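Long-range contacts in insecticidal Delta-Endotoxin Cry8Ea1 (Bacillus Thuringiensis, PDB 3EB7), which kills susceptible insect larvae, including the underground pest Holotrichia parallela, probably by forming pores in gut-cell membranes as other three-domain Cry toxins do: residues D245-I250 with Q391-E396; I334-F339 with T377-N382; Y342-T347 with V364-I369; V397-E402 with Y412-N417. One frame throughout, in Å; residues are numbered along the deposited sequence.

Interaction 1 (D245-I250 with Q391-E396)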
loop_
_atom_site.group_PDB
_atom_site.type_symbol
_atom_site.label_atom_id
_atom_site.label_comp_id
_atom_site.label_asym_id
_atom_site.label_seq_id
_atom_site.Cartn_x
_atom_site.Cartn_y
_atom_site.Cartn_z
ATOM N N ASP A 245 8.236 10.341 -8.178
ATOM C CA ASP A 245 8.511 10.833 -9.537
ATOM C C ASP A 245 10.032 10.804 -9.802
ATOM O O ASP A 245 10.822 10.955 -8.894
ATOM C CB ASP A 245 7.936 12.237 -9.783
ATOM C CG ASP A 245 6.382 12.285 -9.890
ATOM O OD1 ASP A 245 5.639 11.265 -9.912
ATOM O OD2 ASP A 245 5.877 13.427 -9.939
ATOM N N PRO A 246 10.446 10.584 -11.062
ATOM C CA PRO A 246 11.875 10.634 -11.342
ATOM C C PRO A 246 12.549 11.973 -10.888
ATOM O O PRO A 246 11.933 13.067 -10.981
ATOM C CB PRO A 246 11.923 10.456 -12.870
ATOM C CG PRO A 246 10.737 9.688 -13.201
ATOM C CD PRO A 246 9.664 10.227 -12.266
ATOM N N ILE A 247 13.794 11.883 -10.392
ATOM C CA ILE A 247 14.483 13.043 -9.831
ATOM C C ILE A 247 15.265 13.747 -10.928
ATOM O O ILE A 247 16.504 13.601 -11.067
ATOM C CB ILE A 247 15.349 12.677 -8.595
ATOM C CG1 ILE A 247 14.489 11.865 -7.599
ATOM C CG2 ILE A 247 15.848 13.966 -7.915
ATOM C CD1 ILE A 247 15.264 11.146 -6.531
ATOM N N GLY A 248 14.508 14.481 -11.740
ATOM C CA GLY A 248 15.015 15.241 -12.877
ATOM C C GLY A 248 14.246 16.554 -12.924
ATOM O O GLY A 248 13.089 16.632 -12.511
ATOM N N ALA A 249 14.905 17.594 -13.415
ATOM C CA ALA A 249 14.324 18.908 -13.429
ATOM C C ALA A 249 13.202 18.978 -14.479
ATOM O O ALA A 249 13.298 18.374 -15.540
ATOM C CB ALA A 249 15.418 19.958 -13.705
ATOM N N ILE A 250 12.146 19.732 -14.165
ATOM C CA ILE A 250 10.992 19.901 -15.071
ATOM C C ILE A 250 10.586 21.352 -15.074
ATOM O O ILE A 250 10.475 21.971 -14.021
ATOM C CB ILE A 250 9.808 18.994 -14.682
ATOM C CG1 ILE A 250 10.025 17.559 -15.218
ATOM C CG2 ILE A 250 8.466 19.520 -15.232
ATOM C CD1 ILE A 250 9.126 16.513 -14.572
ATOM N N GLN A 391 15.863 22.137 -8.948
ATOM C CA GLN A 391 14.525 21.926 -8.362
ATOM C C GLN A 391 14.617 21.048 -7.131
ATOM O O GLN A 391 15.251 20.015 -7.176
ATOM C CB GLN A 391 13.657 21.199 -9.349
ATOM C CG GLN A 391 12.608 22.043 -9.913
ATOM C CD GLN A 391 12.217 21.569 -11.275
ATOM O OE1 GLN A 391 11.800 20.407 -11.462
ATOM N NE2 GLN A 391 12.355 22.465 -12.262
ATOM N N GLU A 392 13.938 21.422 -6.056
ATOM C CA GLU A 392 13.930 20.634 -4.832
ATOM C C GLU A 392 12.794 19.623 -4.901
ATOM O O GLU A 392 11.638 20.009 -5.053
ATOM C CB GLU A 392 13.746 21.536 -3.599
ATOM C CG GLU A 392 14.934 22.461 -3.278
ATOM C CD GLU A 392 16.089 21.753 -2.513
ATOM O OE1 GLU A 392 16.266 22.016 -1.280
ATOM O OE2 GLU A 392 16.811 20.941 -3.140
ATOM N N LYS A 393 13.115 18.329 -4.806
ATOM C CA LYS A 393 12.085 17.315 -4.744
ATOM C C LYS A 393 12.044 16.777 -3.296
ATOM O O LYS A 393 13.047 16.357 -2.737
ATOM C CB LYS A 393 12.300 16.204 -5.783
ATOM C CG LYS A 393 12.822 16.601 -7.166
ATOM C CD LYS A 393 11.947 17.559 -7.964
ATOM C CE LYS A 393 10.666 16.886 -8.569
ATOM N NZ LYS A 393 10.842 15.484 -9.149
ATOM N N ASP A 394 10.880 16.895 -2.673
ATOM C CA ASP A 394 10.694 16.607 -1.268
ATOM C C ASP A 394 9.752 15.448 -1.283
ATOM O O ASP A 394 8.630 15.564 -1.744
ATOM C CB ASP A 394 10.082 17.836 -0.576
ATOM C CG ASP A 394 9.657 17.580 0.878
ATOM O OD1 ASP A 394 9.174 18.546 1.524
ATOM O OD2 ASP A 394 9.782 16.447 1.390
ATOM N N SER A 395 10.216 14.310 -0.788
ATOM C CA SER A 395 9.450 13.073 -0.888
ATOM C C SER A 395 8.122 13.120 -0.112
ATOM O O SER A 395 7.133 12.427 -0.459
ATOM C CB SER A 395 10.320 11.880 -0.454
ATOM O OG SER A 395 10.575 11.917 0.926
ATOM N N GLU A 396 8.089 13.950 0.925
ATOM C CA GLU A 396 6.891 14.069 1.776
ATOM C C GLU A 396 5.730 14.738 1.079
ATOM O O GLU A 396 4.636 14.739 1.601
ATOM C CB GLU A 396 7.181 14.825 3.081
ATOM C CG GLU A 396 8.075 14.046 4.027
ATOM C CD GLU A 396 8.157 14.706 5.393
ATOM O OE1 GLU A 396 8.149 13.962 6.403
ATOM O OE2 GLU A 396 8.218 15.968 5.445
#

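Interaction 2 (I334-F339 with T377-N382)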
loop_
_atom_site.group_PDB
_atom_site.type_symbol
_atom_site.label_atom_id
_atom_site.label_comp_id
_atom_site.label_asym_id
_atom_site.label_seq_id
_atom_site.Cartn_x
_atom_site.Cartn_y
_atom_site.Cartn_z
ATOM N N ILE A 334 27.223 4.878 1.666
ATOM C CA ILE A 334 26.252 5.129 2.724
ATOM C C ILE A 334 25.751 3.805 3.289
ATOM O O ILE A 334 25.164 2.992 2.558
ATOM C CB ILE A 334 25.046 6.010 2.227
ATOM C CG1 ILE A 334 25.538 7.341 1.597
ATOM C CG2 ILE A 334 24.099 6.271 3.375
ATOM C CD1 ILE A 334 24.439 8.196 0.911
ATOM N N GLY A 335 26.020 3.549 4.570
ATOM C CA GLY A 335 25.511 2.322 5.225
ATOM C C GLY A 335 24.070 2.544 5.714
ATOM O O GLY A 335 23.825 3.476 6.466
ATOM N N PHE A 336 23.125 1.709 5.279
ATOM C CA PHE A 336 21.693 1.952 5.517
ATOM C C PHE A 336 21.043 0.810 6.345
ATOM O O PHE A 336 19.840 0.876 6.666
ATOM C CB PHE A 336 20.940 2.063 4.180
ATOM C CG PHE A 336 20.890 3.454 3.562
ATOM C CD1 PHE A 336 21.273 3.645 2.250
ATOM C CD2 PHE A 336 20.403 4.553 4.263
ATOM C CE1 PHE A 336 21.201 4.910 1.632
ATOM C CE2 PHE A 336 20.336 5.834 3.651
ATOM C CZ PHE A 336 20.728 5.991 2.325
ATOM N N THR A 337 21.830 -0.216 6.687
ATOM C CA THR A 337 21.350 -1.380 7.431
ATOM C C THR A 337 20.584 -0.999 8.680
ATOM O O THR A 337 21.107 -0.259 9.529
ATOM C CB THR A 337 22.489 -2.402 7.728
ATOM O OG1 THR A 337 23.122 -2.701 6.498
ATOM C CG2 THR A 337 21.984 -3.735 8.276
ATOM N N GLY A 338 19.337 -1.486 8.750
ATOM C CA GLY A 338 18.408 -1.231 9.832
ATOM C C GLY A 338 17.749 0.131 9.843
ATOM O O GLY A 338 16.883 0.377 10.662
ATOM N N PHE A 339 18.160 1.020 8.942
ATOM C CA PHE A 339 17.620 2.384 8.870
ATOM C C PHE A 339 16.392 2.521 7.963
ATOM O O PHE A 339 16.415 2.154 6.767
ATOM C CB PHE A 339 18.684 3.372 8.338
ATOM C CG PHE A 339 19.625 3.919 9.399
ATOM C CD1 PHE A 339 20.965 3.546 9.411
ATOM C CD2 PHE A 339 19.174 4.832 10.354
ATOM C CE1 PHE A 339 21.842 4.032 10.365
ATOM C CE2 PHE A 339 20.069 5.361 11.336
ATOM C CZ PHE A 339 21.409 4.951 11.329
ATOM N N THR A 377 19.518 10.029 12.358
ATOM C CA THR A 377 20.681 10.612 11.689
ATOM C C THR A 377 20.314 11.132 10.287
ATOM O O THR A 377 19.258 10.786 9.739
ATOM C CB THR A 377 21.885 9.619 11.657
ATOM O OG1 THR A 377 23.116 10.357 11.514
ATOM C CG2 THR A 377 21.763 8.632 10.511
ATOM N N THR A 378 21.160 12.004 9.745
ATOM C CA THR A 378 21.053 12.473 8.356
ATOM C C THR A 378 22.209 11.935 7.540
ATOM O O THR A 378 23.334 11.874 8.017
ATOM C CB THR A 378 21.091 14.017 8.270
ATOM O OG1 THR A 378 20.174 14.551 9.221
ATOM C CG2 THR A 378 20.680 14.533 6.916
ATOM N N PHE A 379 21.925 11.551 6.302
ATOM C CA PHE A 379 22.971 11.207 5.337
ATOM C C PHE A 379 22.856 12.216 4.230
ATOM O O PHE A 379 21.777 12.450 3.715
ATOM C CB PHE A 379 22.757 9.785 4.789
ATOM C CG PHE A 379 22.771 8.713 5.866
ATOM C CD1 PHE A 379 21.588 8.118 6.290
ATOM C CD2 PHE A 379 23.981 8.318 6.467
ATOM C CE1 PHE A 379 21.599 7.126 7.285
ATOM C CE2 PHE A 379 24.021 7.339 7.459
ATOM C CZ PHE A 379 22.823 6.728 7.868
ATOM N N THR A 380 23.963 12.857 3.893
ATOM C CA THR A 380 23.950 13.839 2.836
ATOM C C THR A 380 24.950 13.510 1.764
ATOM O O THR A 380 26.150 13.342 2.026
ATOM C CB THR A 380 24.248 15.258 3.356
ATOM O OG1 THR A 380 23.433 15.523 4.508
ATOM C CG2 THR A 380 23.990 16.262 2.269
ATOM N N TYR A 381 24.393 13.422 0.556
ATOM C CA TYR A 381 25.124 13.481 -0.678
ATOM C C TYR A 381 25.137 14.945 -1.201
ATOM O O TYR A 381 24.116 15.471 -1.644
ATOM C CB TYR A 381 24.450 12.533 -1.697
ATOM C CG TYR A 381 25.034 12.598 -3.079
ATOM C CD1 TYR A 381 26.306 12.037 -3.351
ATOM C CD2 TYR A 381 24.347 13.231 -4.118
ATOM C CE1 TYR A 381 26.868 12.097 -4.647
ATOM C CE2 TYR A 381 24.917 13.338 -5.402
ATOM C CZ TYR A 381 26.155 12.739 -5.657
ATOM O OH TYR A 381 26.703 12.798 -6.922
ATOM N N ASN A 382 26.299 15.604 -1.126
ATOM C CA ASN A 382 26.490 16.895 -1.796
ATOM C C ASN A 382 27.922 17.159 -2.274
ATOM O O ASN A 382 28.690 17.845 -1.604
ATOM C CB ASN A 382 25.957 18.037 -0.930
ATOM C CG ASN A 382 25.923 19.395 -1.682
ATOM O OD1 ASN A 382 26.168 19.495 -2.905
ATOM N ND2 ASN A 382 25.626 20.451 -0.928
#

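Interaction 3 (Y342-T347 with V364-I369)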
loop_
_atom_site.group_PDB
_atom_site.type_symbol
_atom_site.label_atom_id
_atom_site.label_comp_id
_atom_site.label_asym_id
_atom_site.label_seq_id
_atom_site.Cartn_x
_atom_site.Cartn_y
_atom_site.Cartn_z
ATOM N N TYR A 342 12.981 8.031 6.127
ATOM C CA TYR A 342 11.604 8.516 6.050
ATOM C C TYR A 342 11.403 9.757 5.171
ATOM O O TYR A 342 10.277 10.115 4.866
ATOM C CB TYR A 342 11.026 8.709 7.462
ATOM C CG TYR A 342 11.819 9.637 8.338
ATOM C CD1 TYR A 342 11.575 11.023 8.330
ATOM C CD2 TYR A 342 12.834 9.141 9.163
ATOM C CE1 TYR A 342 12.356 11.906 9.127
ATOM C CE2 TYR A 342 13.602 10.005 9.964
ATOM C CZ TYR A 342 13.350 11.374 9.951
ATOM O OH TYR A 342 14.125 12.206 10.735
ATOM N N LYS A 343 12.486 10.404 4.756
ATOM C CA LYS A 343 12.374 11.594 3.916
ATOM C C LYS A 343 13.637 11.781 3.130
ATOM O O LYS A 343 14.729 11.569 3.637
ATOM C CB LYS A 343 12.112 12.847 4.755
ATOM C CG LYS A 343 12.135 14.151 3.930
ATOM C CD LYS A 343 11.396 15.266 4.632
ATOM C CE LYS A 343 12.280 16.359 5.089
ATOM N NZ LYS A 343 12.088 17.581 4.276
ATOM N N THR A 344 13.477 12.130 1.860
ATOM C CA THR A 344 14.576 12.478 1.016
ATOM C C THR A 344 14.231 13.858 0.520
ATOM O O THR A 344 13.055 14.144 0.236
ATOM C CB THR A 344 14.765 11.489 -0.193
ATOM O OG1 THR A 344 13.584 11.455 -1.017
ATOM C CG2 THR A 344 15.108 10.073 0.307
ATOM N N LEU A 345 15.247 14.718 0.445
ATOM C CA LEU A 345 15.102 16.021 -0.158
ATOM C C LEU A 345 16.178 16.078 -1.217
ATOM O O LEU A 345 17.345 16.015 -0.889
ATOM C CB LEU A 345 15.264 17.097 0.919
ATOM C CG LEU A 345 14.808 18.547 0.641
ATOM C CD1 LEU A 345 15.894 19.292 -0.079
ATOM C CD2 LEU A 345 13.522 18.696 -0.158
ATOM N N SER A 346 15.800 16.141 -2.498
ATOM C CA SER A 346 16.781 16.021 -3.569
ATOM C C SER A 346 16.816 17.267 -4.412
ATOM O O SER A 346 15.779 17.909 -4.624
ATOM C CB SER A 346 16.486 14.835 -4.489
ATOM O OG SER A 346 16.165 13.648 -3.770
ATOM N N THR A 347 17.999 17.585 -4.929
ATOM C CA THR A 347 18.128 18.667 -5.853
ATOM C C THR A 347 18.369 18.121 -7.268
ATOM O O THR A 347 19.443 17.630 -7.597
ATOM C CB THR A 347 19.248 19.640 -5.400
ATOM O OG1 THR A 347 18.939 20.131 -4.092
ATOM C CG2 THR A 347 19.397 20.825 -6.368
ATOM N N VAL A 364 21.368 15.130 -2.378
ATOM C CA VAL A 364 20.263 14.399 -1.714
ATOM C C VAL A 364 20.472 14.357 -0.196
ATOM O O VAL A 364 21.503 13.902 0.260
ATOM C CB VAL A 364 20.085 12.908 -2.225
ATOM C CG1 VAL A 364 18.848 12.267 -1.569
ATOM C CG2 VAL A 364 19.981 12.853 -3.732
ATOM N N VAL A 365 19.488 14.820 0.559
ATOM C CA VAL A 365 19.469 14.652 2.025
ATOM C C VAL A 365 18.523 13.484 2.412
ATOM O O VAL A 365 17.323 13.532 2.104
ATOM C CB VAL A 365 19.026 15.965 2.729
ATOM C CG1 VAL A 365 19.052 15.804 4.244
ATOM C CG2 VAL A 365 19.948 17.143 2.306
ATOM N N PHE A 366 19.073 12.439 3.030
ATOM C CA PHE A 366 18.290 11.311 3.525
ATOM C C PHE A 366 18.082 11.428 5.051
ATOM O O PHE A 366 19.047 11.294 5.834
ATOM C CB PHE A 366 18.984 9.961 3.249
ATOM C CG PHE A 366 19.542 9.781 1.822
ATOM C CD1 PHE A 366 20.799 10.316 1.468
ATOM C CD2 PHE A 366 18.844 9.023 0.868
ATOM C CE1 PHE A 366 21.338 10.141 0.165
ATOM C CE2 PHE A 366 19.378 8.804 -0.431
ATOM C CZ PHE A 366 20.628 9.356 -0.782
ATOM N N ASP A 367 16.841 11.624 5.483
ATOM C CA ASP A 367 16.565 11.650 6.913
ATOM C C ASP A 367 16.218 10.251 7.345
ATOM O O ASP A 367 15.324 9.640 6.780
ATOM C CB ASP A 367 15.437 12.594 7.250
ATOM C CG ASP A 367 15.767 14.044 6.939
ATOM O OD1 ASP A 367 16.938 14.472 7.103
ATOM O OD2 ASP A 367 14.830 14.784 6.581
ATOM N N ALA A 368 16.951 9.736 8.323
ATOM C CA ALA A 368 16.829 8.349 8.700
ATOM C C ALA A 368 16.653 8.165 10.203
ATOM O O ALA A 368 17.152 8.960 11.025
ATOM C CB ALA A 368 18.059 7.547 8.202
ATOM N N ILE A 369 15.931 7.101 10.540
ATOM C CA ILE A 369 15.795 6.635 11.905
ATOM C C ILE A 369 15.938 5.109 11.959
ATOM O O ILE A 369 15.584 4.399 11.026
ATOM C CB ILE A 369 14.435 7.091 12.527
ATOM C CG1 ILE A 369 14.403 6.863 14.039
ATOM C CG2 ILE A 369 13.224 6.401 11.842
ATOM C CD1 ILE A 369 13.221 7.558 14.692
HETATM O O HOH W 1 16.685 11.905 10.983
#

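Interaction 4 (V397-E402 with Y412-N417)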
loop_
_atom_site.group_PDB
_atom_site.type_symbol
_atom_site.label_atom_id
_atom_site.label_comp_id
_atom_site.label_asym_id
_atom_site.label_seq_id
_atom_site.Cartn_x
_atom_site.Cartn_y
_atom_site.Cartn_z
ATOM N N VAL A 397 5.961 15.324 -0.077
ATOM C CA VAL A 397 4.885 15.827 -0.907
ATOM C C VAL A 397 4.096 14.630 -1.531
ATOM O O VAL A 397 2.866 14.636 -1.598
ATOM C CB VAL A 397 5.454 16.827 -1.993
ATOM C CG1 VAL A 397 4.398 17.192 -3.049
ATOM C CG2 VAL A 397 5.991 18.083 -1.322
ATOM N N GLU A 398 4.825 13.609 -1.973
ATOM C CA GLU A 398 4.233 12.424 -2.618
ATOM C C GLU A 398 3.904 11.338 -1.587
ATOM O O GLU A 398 2.842 10.715 -1.650
ATOM C CB GLU A 398 5.178 11.922 -3.712
ATOM C CG GLU A 398 5.637 13.061 -4.619
ATOM C CD GLU A 398 6.472 12.623 -5.815
ATOM O OE1 GLU A 398 6.951 13.502 -6.583
ATOM O OE2 GLU A 398 6.640 11.406 -6.029
ATOM N N LEU A 399 4.780 11.193 -0.595
ATOM C CA LEU A 399 4.643 10.248 0.526
ATOM C C LEU A 399 4.618 10.913 1.941
ATOM O O LEU A 399 5.568 10.728 2.771
ATOM C CB LEU A 399 5.795 9.237 0.421
ATOM C CG LEU A 399 5.772 8.380 -0.843
ATOM C CD1 LEU A 399 6.962 7.478 -0.888
ATOM C CD2 LEU A 399 4.475 7.556 -0.946
ATOM N N PRO A 400 3.524 11.664 2.246
ATOM C CA PRO A 400 3.478 12.433 3.501
ATOM C C PRO A 400 3.408 11.565 4.731
ATOM O O PRO A 400 3.079 10.385 4.634
ATOM C CB PRO A 400 2.180 13.277 3.375
ATOM C CG PRO A 400 1.303 12.479 2.475
ATOM C CD PRO A 400 2.293 11.867 1.446
ATOM N N PRO A 401 3.722 12.138 5.902
ATOM C CA PRO A 401 3.461 11.429 7.163
ATOM C C PRO A 401 1.951 11.197 7.381
ATOM O O PRO A 401 1.119 11.820 6.702
ATOM C CB PRO A 401 4.051 12.375 8.230
ATOM C CG PRO A 401 4.973 13.234 7.519
ATOM C CD PRO A 401 4.386 13.428 6.137
ATOM N N GLU A 402 1.628 10.304 8.311
ATOM C CA GLU A 402 0.263 9.895 8.573
ATOM C C GLU A 402 -0.490 10.945 9.394
ATOM O O GLU A 402 -1.718 10.870 9.545
ATOM C CB GLU A 402 0.246 8.534 9.311
ATOM C CG GLU A 402 0.554 7.369 8.375
ATOM C CD GLU A 402 0.603 6.002 9.064
ATOM O OE1 GLU A 402 0.188 5.908 10.253
ATOM O OE2 GLU A 402 1.058 5.021 8.396
ATOM N N TYR A 412 5.900 8.871 9.950
ATOM C CA TYR A 412 6.187 8.628 8.553
ATOM C C TYR A 412 5.411 7.398 8.021
ATOM O O TYR A 412 5.211 6.428 8.744
ATOM C CB TYR A 412 7.703 8.494 8.309
ATOM C CG TYR A 412 8.401 7.380 9.043
ATOM C CD1 TYR A 412 8.603 6.134 8.424
ATOM C CD2 TYR A 412 8.900 7.568 10.362
ATOM C CE1 TYR A 412 9.269 5.099 9.076
ATOM C CE2 TYR A 412 9.562 6.517 11.038
ATOM C CZ TYR A 412 9.747 5.294 10.377
ATOM O OH TYR A 412 10.408 4.245 11.020
ATOM N N SER A 413 4.957 7.468 6.770
ATOM C CA SER A 413 4.135 6.385 6.216
ATOM C C SER A 413 4.943 5.374 5.396
ATOM O O SER A 413 4.502 4.237 5.250
ATOM C CB SER A 413 2.969 6.942 5.403
ATOM O OG SER A 413 3.422 7.803 4.370
ATOM N N HIS A 414 6.120 5.782 4.904
ATOM C CA HIS A 414 6.958 4.984 4.010
ATOM C C HIS A 414 8.412 5.153 4.337
ATOM O O HIS A 414 8.798 6.100 5.032
ATOM C CB HIS A 414 6.728 5.365 2.526
ATOM C CG HIS A 414 5.353 5.039 2.039
ATOM N ND1 HIS A 414 4.235 5.757 2.433
ATOM C CD2 HIS A 414 4.901 4.039 1.240
ATOM C CE1 HIS A 414 3.156 5.234 1.870
ATOM N NE2 HIS A 414 3.537 4.194 1.134
ATOM N N ARG A 415 9.213 4.197 3.851
ATOM C CA ARG A 415 10.669 4.210 4.022
ATOM C C ARG A 415 11.276 3.982 2.646
ATOM O O ARG A 415 10.626 3.338 1.805
ATOM C CB ARG A 415 11.103 3.102 4.982
ATOM C CG ARG A 415 10.865 1.723 4.416
ATOM C CD ARG A 415 11.473 0.666 5.253
ATOM N NE ARG A 415 10.665 0.375 6.431
ATOM C CZ ARG A 415 9.473 -0.212 6.424
ATOM N NH1 ARG A 415 8.919 -0.628 5.288
ATOM N NH2 ARG A 415 8.844 -0.413 7.572
ATOM N N LEU A 416 12.496 4.490 2.415
ATOM C CA LEU A 416 13.202 4.279 1.144
ATOM C C LEU A 416 13.567 2.798 1.021
ATOM O O LEU A 416 14.132 2.212 1.963
ATOM C CB LEU A 416 14.468 5.145 1.019
ATOM C CG LEU A 416 15.236 5.055 -0.323
ATOM C CD1 LEU A 416 14.337 5.586 -1.452
ATOM C CD2 LEU A 416 16.571 5.835 -0.260
ATOM N N ASN A 417 13.266 2.216 -0.140
ATOM C CA ASN A 417 13.505 0.820 -0.374
ATOM C C ASN A 417 14.594 0.572 -1.420
ATOM O O ASN A 417 15.400 -0.345 -1.276
ATOM C CB ASN A 417 12.184 0.140 -0.797
ATOM C CG ASN A 417 12.328 -1.374 -1.061
ATOM O OD1 ASN A 417 13.198 -2.049 -0.517
ATOM N ND2 ASN A 417 11.487 -1.884 -1.906
HETATM O O HOH W 2 6.105 9.713 5.263
#

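Interaction 1 (D245-I250 with Q391-E396)
The flat group that matters here is the carboxamide of Q391, which turns its oxygen and nitrogen, not a face, to the backbone of I250. I250 N donates to OE1 of Q391 at 2.8 Å, and NE2 of Q391 donates back to I250 O at 2.6 Å. The second bond is the more bent: I250 O lies 30° out of the amide plane, and the nitrogen comes in from above the carbonyl plane of I250. Beside the pair, the CA of A249 comes up to OE1 of Q391 at 3.5 Å. Two bonds to one residue fix the rotation of the amide, since turning it over would set donor against donor and acceptor against acceptor.

K393 covers the other half of the contact. Its chain bends at chi2, chi3 and chi4 and curls over the loop, bringing NZ to 3.2 Å from P246 O. On the way, CG of K393 passes CG2 of I247 at 4.1 Å, the two side chains running in opposite directions. The carboxylate of D245 stands near the ammonium without touching it; D245 OD1 is taken by a salt bridge to R209.

The loop itself is kinked by an inverse gamma turn centred on I247. The whole is a loop laid along an outermost strand, 389-394, of a four-stranded antiparallel sheet, in what corresponds to the beta-prism domain II of three-domain Cry toxins.

Interaction 2 (I334-F339 with T377-N382)
F379 is the hub, and three side chains of 334-339 are set round its ring in different attitudes. I334 comes over a face: its CG2 stands 4.0 Å from the ring centroid of F379, 25° off the normal. The same face of F379 also receives F336, which offers an edge in an offset edge-to-face pair, the planes 75° apart; CE2 of F336 reaches CD1 of F379 at 3.7 Å. I334 CG2 lies over the F336 ring as well, so one methyl fills the angle between two rings.

With F339 the roles are reversed. F379 now supplies the edge, its CZ lying 3.8 Å from CE1 of F339, over the face of that ring, in a T-shaped pair with planes at 85°. The F339 ring also meets T377, whose CG2 touches CE2 of F339 at 3.8 Å; the two side chains cross at about a right angle. The T377 torsion (chi1 -157°) sets CG2 between backbone nitrogen and carbonyl carbon, from where it meets F339.

A type II beta turn from F336 to F339, closed by F339 N to F336 O at 2.8 Å, brings the two phenylalanines round to different sides of the hub. Outside the pair of segments the cluster continues: F366 meets F336 edge-to-face, and Y370 does the same with F339.

Strands 330-335 and 376-381 are outermost in two antiparallel sheets of the probable beta-prism domain, as in three-domain Cry toxins. Q332 NE2 to T380 O supplies a polar link nearby; between these segments the contact rests on apolar packing and on ring edges set against ring faces.

Interaction 3 (Y342-T347 with V364-I369)
Two residues, Y342 and K343, face the single residue D367: a classic beta bulge in an otherwise regular antiparallel pairing. Y342 N donates to D367 O at 2.9 Å, while D367 N donates to K343 O at 2.8 Å, so D367 is gripped through both its backbone polar groups by consecutive residues. The extra residue swings the Y342 side chain over the opposite strand. Its CG sits between the backbone nitrogen and the carbonyl carbon (chi1 57°), which lays the ring over D367: D367 CB lies 4.0 Å from the ring centroid of Y342, 29° off the normal, in a CH-pi contact, and D367 O is over the ring too, toward its rim. The phenol then reaches past D367 to a water 2.6 Å from Y342 OH, and that water donates to A368 O. CD2 of Y342 also packs on CG2 of I369.

Strands 340-352 and 357-369 form a beta hairpin in the middle of a four-stranded sheet of the probable beta-prism domain. Beyond the bulge the register is regular: L345 and V365 make a hydrogen-bonded pair, with V365 N to L345 O at 2.8 Å, and T344-F366 and S346-V364 are non-hydrogen-bonded pairs.

The two faces differ. T344, S346, V364 and F366 point inward, where F430 of strand 427-434 covers T344, S346 and V364. On the face of K343, L345, V365 and D367, the lysine runs beside the aspartate, but K343 NZ stops 4.5 Å from D367 OD2, beyond a salt bridge; a weak, long ion pair draws it toward D394.

Interaction 4 (V397-E402 with Y412-N417)
Hydrogen bonds between P400 and S413 come first. S413 OG donates to P400 O at 2.6 Å and accepts from ND1 of H414 at 2.9 Å, so the hydroxyl bridges a backbone carbonyl and an imidazole, donating to one and accepting from the other. OG occupies the place between the backbone nitrogen and the carbonyl carbon (chi1 56°), from which it reaches across to the proline, and it lies close to the ring plane of H414, at the edge. Because H414 ND1 donates, and NE2 is hydrogen-bonded to R240, the ring is consistent with a neutral imidazole carrying its proton on ND1. A water adds a second bridge: it donates to L399 O at 2.7 Å and accepts from S413 N at 2.9 Å.

The one CH-pi contact is nearly ideal. CD2 of L399 sits over the centre of the H414 ring, 3.8 Å from the centroid and 9° off its normal. CD1 of the same leucine touches H414 CB, so both branches are in use. With S413 at the ring edge and L399 on a face, the imidazole is steadied in two directions; H434 meets it edge-to-face as well.

Van der Waals packing completes the contact. The backbones come close where P401 CA is 4.1 Å from Y412 CA, and CG of E402 lies against CB of S413 at 3.9 Å.

P400 and S413 both touch I11 of helix 2-20. The arrangement is thus a proline-containing connection, leading out of helix 395-398, pinned to the start of strand 414-422 of the probable beta prism where it meets the N-terminal helix.

Interactions 1, 2 and 3 meet in one four-stranded sheet, ordered 376-381, 357-369, 340-352, 389-394. Interaction 3 is its central hairpin; the outer strands carry interactions 2 and 1, whose centres are 19 Å apart and which do not touch. Each of these strands pairs with the hairpin through its backbone: K393 N lies 2.7 Å from S346 O, and F379 O lies 2.8 Å from F366 N. Interaction 4 reaches the neighbouring three-stranded sheet through strand 414-422. It touches interaction 3 where the rings of Y342 and Y412 meet, and interaction 1 through helix 395-398, with D245 N 2.9 Å from E398 OE2. R209 binds both D245 and E398, tying interactions 1 and 4 to helix 198-220.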